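Local coordinates for mandelate racemase (Bordetella bronchiseptica, PDB 3OP2), which probably catalyses magnesium-dependent proton abstraction next to a carboxylate group, as other mandelate racemase relatives in the enolase superfamily do, at residues Leu199-Gln204 with Phe226-Ser231; Ile250-Asn255 with Asp269-Leu274; Ala143-Trp148 with Lys171-Arg176. All blocks are in the same frame, centred on the assembly; numbering follows the deposited sequence.

Interaction 1: residues Leu199-Gln204 with Phe226-Ser231. With MG (magnesium ion), chain C; AKG (2-oxoglutaric acid), chain D.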
# COMPACT_ATOMS: atom_id res chain seq x y z
N LEU A 199 -22.03 -5.98 18.49
CA LEU A 199 -20.80 -5.40 17.97
C LEU A 199 -21.16 -4.08 17.30
O LEU A 199 -22.31 -3.86 16.90
CB LEU A 199 -20.16 -6.34 16.95
CG LEU A 199 -19.57 -7.67 17.40
CD1 LEU A 199 -20.56 -8.50 18.22
CD2 LEU A 199 -19.14 -8.44 16.17
N VAL A 200 -20.16 -3.21 17.14
CA VAL A 200 -20.38 -1.89 16.59
C VAL A 200 -19.24 -1.57 15.63
O VAL A 200 -18.12 -1.98 15.87
CB VAL A 200 -20.49 -0.91 17.79
CG1 VAL A 200 -19.64 0.33 17.64
CG2 VAL A 200 -21.94 -0.65 18.13
N ASP A 201 -19.53 -0.88 14.52
CA ASP A 201 -18.52 -0.55 13.48
C ASP A 201 -18.66 0.92 13.10
O ASP A 201 -19.72 1.35 12.61
CB ASP A 201 -18.70 -1.46 12.24
CG ASP A 201 -17.54 -1.37 11.24
OD1 ASP A 201 -16.83 -0.34 11.15
OD2 ASP A 201 -17.34 -2.36 10.50
N ALA A 202 -17.60 1.71 13.31
CA ALA A 202 -17.68 3.15 13.05
C ALA A 202 -17.12 3.55 11.69
O ALA A 202 -17.26 4.69 11.27
CB ALA A 202 -17.00 3.95 14.17
N ASN A 203 -16.50 2.60 11.01
CA ASN A 203 -15.94 2.80 9.68
C ASN A 203 -15.01 4.01 9.60
O ASN A 203 -15.04 4.75 8.62
CB ASN A 203 -17.07 2.85 8.62
CG ASN A 203 -17.80 1.53 8.48
OD1 ASN A 203 -18.91 1.35 8.99
ND2 ASN A 203 -17.16 0.57 7.82
N GLN A 204 -14.19 4.19 10.65
CA GLN A 204 -13.20 5.27 10.72
C GLN A 204 -13.81 6.68 10.74
O GLN A 204 -13.12 7.65 10.42
CB GLN A 204 -12.21 5.19 9.53
CG GLN A 204 -11.61 3.83 9.22
CD GLN A 204 -10.56 3.92 8.13
OE1 GLN A 204 -9.47 4.46 8.33
NE2 GLN A 204 -10.88 3.38 6.95
N PHE A 226 -15.62 -2.44 19.33
CA PHE A 226 -15.73 -1.14 18.74
C PHE A 226 -14.78 -1.22 17.54
O PHE A 226 -13.55 -1.14 17.69
CB PHE A 226 -15.24 -0.11 19.79
CG PHE A 226 -15.46 1.36 19.42
CD1 PHE A 226 -16.22 1.74 18.31
CD2 PHE A 226 -14.93 2.37 20.24
CE1 PHE A 226 -16.43 3.13 18.01
CE2 PHE A 226 -15.13 3.74 19.96
CZ PHE A 226 -15.88 4.12 18.84
N GLU A 227 -15.35 -1.38 16.35
CA GLU A 227 -14.60 -1.64 15.12
C GLU A 227 -14.32 -0.35 14.34
O GLU A 227 -15.19 0.54 14.24
CB GLU A 227 -15.36 -2.66 14.25
CG GLU A 227 -14.68 -3.00 12.89
CD GLU A 227 -15.35 -4.17 12.15
OE1 GLU A 227 -16.05 -4.99 12.78
OE2 GLU A 227 -15.15 -4.28 10.93
N GLU A 228 -13.10 -0.24 13.81
CA GLU A 228 -12.61 0.98 13.15
C GLU A 228 -13.17 2.26 13.80
O GLU A 228 -13.89 3.04 13.16
CB GLU A 228 -12.91 0.94 11.64
CG GLU A 228 -12.16 -0.17 10.88
CD GLU A 228 -12.14 0.09 9.37
OE1 GLU A 228 -13.21 0.31 8.77
OE2 GLU A 228 -11.04 0.05 8.78
N PRO A 229 -12.85 2.48 15.09
CA PRO A 229 -13.39 3.66 15.77
C PRO A 229 -12.78 4.93 15.19
O PRO A 229 -13.41 5.98 15.22
CB PRO A 229 -12.95 3.45 17.22
CG PRO A 229 -11.73 2.62 17.14
CD PRO A 229 -11.93 1.71 15.96
N LEU A 230 -11.58 4.80 14.63
CA LEU A 230 -10.81 5.94 14.14
C LEU A 230 -10.14 5.60 12.82
O LEU A 230 -10.08 4.43 12.42
CB LEU A 230 -9.70 6.26 15.14
CG LEU A 230 -10.00 6.53 16.61
CD1 LEU A 230 -8.69 6.55 17.34
CD2 LEU A 230 -10.71 7.86 16.78
N SER A 231 -9.60 6.63 12.16
CA SER A 231 -8.75 6.44 11.00
C SER A 231 -7.68 5.41 11.34
O SER A 231 -7.02 5.50 12.39
CB SER A 231 -8.08 7.76 10.61
OG SER A 231 -6.95 7.55 9.78
MG MG C . -15.73 -3.11 9.32
C1 AKG D . -17.43 -4.60 7.39
O1 AKG D . -17.82 -5.59 6.74
O2 AKG D . -16.86 -4.72 8.50
C2 AKG D . -17.60 -3.25 6.84
O5 AKG D . -17.17 -2.31 7.48
C3 AKG D . -18.24 -3.00 5.49
C4 AKG D . -19.71 -3.42 5.48
C5 AKG D . -20.51 -2.70 4.40
O3 AKG D . -20.04 -2.52 3.25
O4 AKG D . -21.67 -2.30 4.70
O HOH W 1 -14.94 -1.14 9.58
O HOH W 2 -14.26 1.58 6.56
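Two carboxylate oxygens, Asp-201 OD2 and Glu-227 OE2, lie only 2.9 Å apart without a hydrogen bond, because one magnesium ion binds both. Asp-201 OD2 and Glu-227 OE2 each sit 2.1 Å from the metal, and the ion would offset their mutual repulsion in part. The two carboxylate planes are turned 33° apart. Glu-227 reaches the ion with CG anti to its backbone N (chi1 178°) and the chain extended beyond; its other oxygen, OE1, is held by a salt bridge to Lys-171. Glu-254 adds a third carboxylate to the shell, and 2-oxoglutarate chelates through O2 and O5. Asp-201 and Glu-227 stand at the C-terminal ends of two parallel strands of the TIM barrel, in the enolase superfamily's metal site. The strands pair through two backbone bonds: Glu-227 N donates to Val-200 O, and Ala-202 N to Glu-227 O at 2.8 Å and 178°. Past the strands Gln-204 N still reaches Glu-228 O, 2.8 Å away. Asp-201 OD1 closes an Asx turn with Asn-203 N, and Asn-203 ND2 donates to O5 of the ligand over 2.9 Å. On the helix side, Phe-226 CD1 meets Val-200 CG1 at 3.8 Å, while Pro-229 CB lies over the centre of the same phenyl ring.

Interaction 2: residues Ile250-Asn255 with Asp269-Leu274; sequences IATGEN and DAIDVL. With MG (magnesium ion), chain C; AKG (2-oxoglutaric acid), chain D.
A beta-alpha-beta unit of the TIM barrel brings Ala-251 beside Val-273 in parallel pairing, with strand 249-252 and strand 273-274 joined through helix 259-267. Ala-251 CA and Val-273 CA are 4.5 Å apart, and Ala-251 CB approaches Val-273 CB to 3.7 Å on one face of the sheet. Ile-250 O is gripped twice, by Asp-272 N at 2.8 Å, in the carbonyl plane, and by Val-273 N at 3.1 Å, tilted 27° from that plane. Val-273 then accepts in turn, its O taking Thr-252 N. The carboxylate of Asp-272 adds a side-chain bond to the backbone pairing: its OD2 accepts from Ile-250 N at 2.8 Å and 178°, through the lone pair that faces away from OD1. CG lies beside the backbone N of Asp-272 (chi1 -64°), which turns the group back to Ile-250, and OD1 is taken by a salt bridge to Arg-242. On the face that carries Thr-252, its CG2 is met by Ile-271 CD1 at 3.7 Å, the side chains crossing at about a right angle; Tyr-265 of the connecting helix packs on both. Just beyond strand 249-252, Glu-254 OE2 binds magnesium at 1.9 Å. With Asp-201 and Glu-227 it gives the three carboxylates at the C-terminal ends of successive barrel strands that typify the enolase superfamily metal site.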
# COMPACT_ATOMS: atom_id res chain seq x y z
N ILE A 250 -11.32 -3.08 21.38
CA ILE A 250 -10.98 -2.20 20.27
C ILE A 250 -10.55 -3.07 19.08
O ILE A 250 -9.59 -3.85 19.17
CB ILE A 250 -9.86 -1.17 20.64
CG1 ILE A 250 -10.25 -0.31 21.86
CG2 ILE A 250 -9.50 -0.29 19.44
CD1 ILE A 250 -11.61 0.43 21.74
N ALA A 251 -11.29 -2.97 17.98
CA ALA A 251 -11.05 -3.82 16.82
C ALA A 251 -10.74 -3.01 15.57
O ALA A 251 -11.33 -1.96 15.33
CB ALA A 251 -12.25 -4.72 16.57
N THR A 252 -9.79 -3.49 14.78
CA THR A 252 -9.60 -2.92 13.45
C THR A 252 -8.82 -3.90 12.59
O THR A 252 -8.22 -4.85 13.11
CB THR A 252 -8.91 -1.53 13.50
OG1 THR A 252 -8.92 -0.95 12.19
CG2 THR A 252 -7.47 -1.64 14.03
N GLY A 253 -8.83 -3.67 11.27
CA GLY A 253 -7.92 -4.41 10.40
C GLY A 253 -8.33 -4.73 8.98
O GLY A 253 -7.48 -5.14 8.19
N GLU A 254 -9.60 -4.55 8.63
CA GLU A 254 -10.05 -4.86 7.27
C GLU A 254 -9.32 -4.03 6.21
O GLU A 254 -9.22 -4.45 5.05
CB GLU A 254 -11.56 -4.69 7.13
CG GLU A 254 -12.00 -3.25 7.20
CD GLU A 254 -13.48 -3.10 7.30
OE1 GLU A 254 -14.08 -2.68 6.31
OE2 GLU A 254 -14.06 -3.41 8.37
N ASN A 255 -8.82 -2.86 6.61
CA ASN A 255 -8.11 -1.96 5.72
C ASN A 255 -6.59 -1.90 5.95
O ASN A 255 -5.90 -1.02 5.42
CB ASN A 255 -8.72 -0.55 5.80
CG ASN A 255 -10.11 -0.48 5.21
OD1 ASN A 255 -11.05 0.02 5.83
ND2 ASN A 255 -10.25 -0.99 3.99
N ASP A 269 0.22 -1.26 22.08
CA ASP A 269 -0.92 -1.58 22.98
C ASP A 269 -2.24 -0.98 22.48
O ASP A 269 -3.05 -0.47 23.28
CB ASP A 269 -0.65 -1.08 24.41
CG ASP A 269 0.58 -1.71 25.04
OD1 ASP A 269 0.83 -2.91 24.81
OD2 ASP A 269 1.32 -1.00 25.76
N ALA A 270 -2.43 -1.03 21.17
CA ALA A 270 -3.47 -0.24 20.50
C ALA A 270 -4.65 -1.06 19.96
O ALA A 270 -5.60 -0.50 19.42
CB ALA A 270 -2.84 0.57 19.37
N ILE A 271 -4.61 -2.37 20.14
CA ILE A 271 -5.60 -3.24 19.51
C ILE A 271 -5.97 -4.44 20.41
O ILE A 271 -5.11 -4.97 21.11
CB ILE A 271 -5.06 -3.70 18.11
CG1 ILE A 271 -6.18 -4.30 17.24
CG2 ILE A 271 -3.83 -4.63 18.25
CD1 ILE A 271 -5.80 -4.41 15.77
N ASP A 272 -7.24 -4.84 20.39
CA ASP A 272 -7.70 -6.06 21.07
C ASP A 272 -8.01 -7.19 20.08
O ASP A 272 -7.76 -8.38 20.35
CB ASP A 272 -8.93 -5.78 21.94
CG ASP A 272 -8.63 -4.82 23.05
OD1 ASP A 272 -7.72 -5.11 23.85
OD2 ASP A 272 -9.29 -3.76 23.13
N VAL A 273 -8.56 -6.78 18.94
CA VAL A 273 -9.01 -7.71 17.92
C VAL A 273 -8.44 -7.28 16.56
O VAL A 273 -8.74 -6.18 16.06
CB VAL A 273 -10.56 -7.77 17.87
CG1 VAL A 273 -11.04 -8.70 16.74
CG2 VAL A 273 -11.14 -8.21 19.24
N LEU A 274 -7.61 -8.13 15.99
CA LEU A 274 -7.09 -7.92 14.64
C LEU A 274 -8.07 -8.54 13.66
O LEU A 274 -8.58 -9.65 13.89
CB LEU A 274 -5.72 -8.58 14.48
CG LEU A 274 -4.53 -8.02 15.27
CD1 LEU A 274 -4.72 -8.17 16.79
CD2 LEU A 274 -3.24 -8.73 14.82
MG MG C . -15.73 -3.11 9.32
C1 AKG D . -17.43 -4.60 7.39
O1 AKG D . -17.82 -5.59 6.74
O2 AKG D . -16.86 -4.72 8.50
C2 AKG D . -17.60 -3.25 6.84
O5 AKG D . -17.17 -2.31 7.48
C3 AKG D . -18.24 -3.00 5.49
C4 AKG D . -19.71 -3.42 5.48
C5 AKG D . -20.51 -2.70 4.40
O3 AKG D . -20.04 -2.52 3.25
O4 AKG D . -21.67 -2.30 4.70
O HOH W 1 -14.94 -1.14 9.58

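Interaction 3: residues Ala143-Trp148 with Lys171-Arg176. With AKG (2-oxoglutaric acid), chain D.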
# COMPACT_ATOMS: atom_id res chain seq x y z
N ALA A 143 -24.03 -11.60 12.46
CA ALA A 143 -24.73 -11.02 11.32
C ALA A 143 -24.20 -9.63 11.00
O ALA A 143 -24.26 -8.75 11.85
CB ALA A 143 -26.24 -10.95 11.59
N SER A 144 -23.70 -9.45 9.79
CA SER A 144 -23.13 -8.16 9.38
C SER A 144 -23.80 -7.59 8.12
O SER A 144 -23.76 -8.22 7.06
CB SER A 144 -21.63 -8.29 9.14
OG SER A 144 -21.07 -7.07 8.70
N SER A 145 -24.41 -6.41 8.21
CA SER A 145 -24.49 -5.60 9.43
C SER A 145 -25.76 -4.77 9.41
O SER A 145 -26.37 -4.57 8.35
CB SER A 145 -23.26 -4.68 9.57
OG SER A 145 -23.02 -3.96 8.37
N ILE A 146 -26.17 -4.29 10.58
CA ILE A 146 -27.32 -3.41 10.69
C ILE A 146 -26.88 -1.99 10.35
O ILE A 146 -25.89 -1.48 10.89
CB ILE A 146 -27.95 -3.46 12.10
CG1 ILE A 146 -28.33 -4.91 12.48
CG2 ILE A 146 -29.16 -2.55 12.19
CD1 ILE A 146 -28.88 -5.08 13.89
N TYR A 147 -27.61 -1.35 9.43
CA TYR A 147 -27.34 0.02 9.01
C TYR A 147 -27.64 1.03 10.13
O TYR A 147 -28.50 0.79 10.98
CB TYR A 147 -28.17 0.35 7.77
CG TYR A 147 -27.65 1.51 6.95
CD1 TYR A 147 -26.44 1.41 6.27
CD2 TYR A 147 -28.37 2.69 6.85
CE1 TYR A 147 -25.96 2.47 5.50
CE2 TYR A 147 -27.90 3.76 6.09
CZ TYR A 147 -26.70 3.64 5.42
OH TYR A 147 -26.23 4.70 4.67
N TRP A 148 -26.92 2.15 10.12
CA TRP A 148 -26.95 3.10 11.24
C TRP A 148 -28.19 3.98 11.31
O TRP A 148 -28.75 4.18 12.40
CB TRP A 148 -25.70 3.98 11.23
CG TRP A 148 -25.67 4.99 10.13
CD1 TRP A 148 -26.29 6.21 10.10
CD2 TRP A 148 -24.96 4.88 8.89
NE1 TRP A 148 -26.02 6.86 8.92
CE2 TRP A 148 -25.21 6.06 8.16
CE3 TRP A 148 -24.14 3.89 8.33
CZ2 TRP A 148 -24.66 6.29 6.88
CZ3 TRP A 148 -23.60 4.12 7.06
CH2 TRP A 148 -23.86 5.31 6.36
N LYS A 171 -23.67 -7.11 14.25
CA LYS A 171 -22.92 -5.85 14.20
C LYS A 171 -23.78 -4.68 13.70
O LYS A 171 -24.49 -4.79 12.69
CB LYS A 171 -21.66 -6.01 13.35
CG LYS A 171 -20.67 -4.85 13.42
CD LYS A 171 -19.31 -5.31 12.91
CE LYS A 171 -19.25 -5.30 11.40
NZ LYS A 171 -17.99 -5.88 10.86
N LEU A 172 -23.68 -3.56 14.42
CA LEU A 172 -24.37 -2.32 14.06
C LEU A 172 -23.39 -1.22 13.61
O LEU A 172 -22.36 -0.97 14.25
CB LEU A 172 -25.19 -1.83 15.26
CG LEU A 172 -25.79 -0.41 15.24
CD1 LEU A 172 -27.11 -0.37 14.47
CD2 LEU A 172 -26.03 0.07 16.65
N LYS A 173 -23.72 -0.57 12.49
CA LYS A 173 -23.00 0.61 12.05
C LYS A 173 -23.35 1.80 12.95
O LYS A 173 -24.50 1.98 13.33
CB LYS A 173 -23.30 0.93 10.58
CG LYS A 173 -22.51 0.06 9.62
CD LYS A 173 -22.86 0.35 8.16
CE LYS A 173 -21.85 -0.25 7.21
NZ LYS A 173 -21.72 -1.73 7.38
N VAL A 174 -22.32 2.56 13.30
CA VAL A 174 -22.45 3.71 14.21
C VAL A 174 -21.51 4.81 13.73
O VAL A 174 -20.75 4.63 12.79
CB VAL A 174 -22.09 3.34 15.68
CG1 VAL A 174 -22.99 2.23 16.24
CG2 VAL A 174 -20.60 2.98 15.83
N GLY A 175 -21.58 5.96 14.40
CA GLY A 175 -20.61 7.03 14.18
C GLY A 175 -21.16 8.21 13.42
O GLY A 175 -20.66 9.33 13.55
N ARG A 176 -22.19 7.97 12.61
CA ARG A 176 -22.74 9.02 11.76
C ARG A 176 -23.67 9.96 12.53
O ARG A 176 -23.75 11.15 12.22
CB ARG A 176 -23.43 8.43 10.52
CG ARG A 176 -22.46 7.85 9.46
CD ARG A 176 -21.79 6.54 9.90
NE ARG A 176 -21.22 5.81 8.77
CZ ARG A 176 -20.72 4.57 8.83
NH1 ARG A 176 -20.24 4.01 7.72
NH2 ARG A 176 -20.70 3.88 9.97
C1 AKG D . -17.43 -4.60 7.39
O1 AKG D . -17.82 -5.59 6.74
O2 AKG D . -16.86 -4.72 8.50
C2 AKG D . -17.60 -3.25 6.84
O5 AKG D . -17.17 -2.31 7.48
C3 AKG D . -18.24 -3.00 5.49
C4 AKG D . -19.71 -3.42 5.48
C5 AKG D . -20.51 -2.70 4.40
O3 AKG D . -20.04 -2.52 3.25
O4 AKG D . -21.67 -2.30 4.70
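Lys-173 NZ donates to Ser-145 OG at 2.8 Å and to O4 of the bound 2-oxoglutarate at 2.7 Å, so that the serine and the distal carboxylate of the ligand together hold NZ in place. Lys-171 NZ donates to O2 at the metal-bound end of the same molecule and has a salt bridge to Glu-329, which also accepts from Ser-144 OG. The two lysines form the Lys-x-Lys motif familiar from mandelate racemase relatives, set on a TIM-barrel strand with both lysine chains directed to the ligand. Ser-145 follows a cis peptide bond, and its OG stands between the backbone N and the carbonyl carbon (chi1 50°), close to Lys-173. Parallel strand pairing carries these groups: the short segments 143-146 and 171-173 run 26° apart, and Lys-171 N donates to Ala-143 O, Ile-146 N to Lys-171 O, and Lys-173 N to Ile-146 O at 2.8 Å. Further out, the guanidinium of Arg-176 lies flat on the indole of Trp-148, planes 14° apart and centres separated by 3.9 Å. Tyr-147 packs on the opposite indole face, with Lys-173 CB at the ring edge. Arg-176 NH2 is tied back to Val-174 O, and NH1 to Asn-203. On the helix side of the sheet, Ile-146 CG2 rests against Leu-172 CD1 at 3.8 Å.

How the interactions relate
All three contacts are largely buried and belong to one sheet, the curled barrel wall, each joining consecutive strands of a beta-alpha-beta unit. Interactions 1 and 2 adjoin through strands 225-227 and 249-252, with Glu-228 N probably bonded to Ala-251 O; interactions 3 and 1 adjoin through strands 169-173 and 197-201, where Asp-201 N probably bonds Leu-172 O. Interactions 2 and 3 do not touch, their centres being about 17 Å apart. Chemistry changes around the ring: interactions 1 and 2 supply acidic metal ligands, interaction 1 adding an amide to the organic ligand, whereas interaction 3 supplies lysines for it and no metal ligand. Interaction 3 also has the aromatic-guanidinium stack, formed by partly exposed side chains.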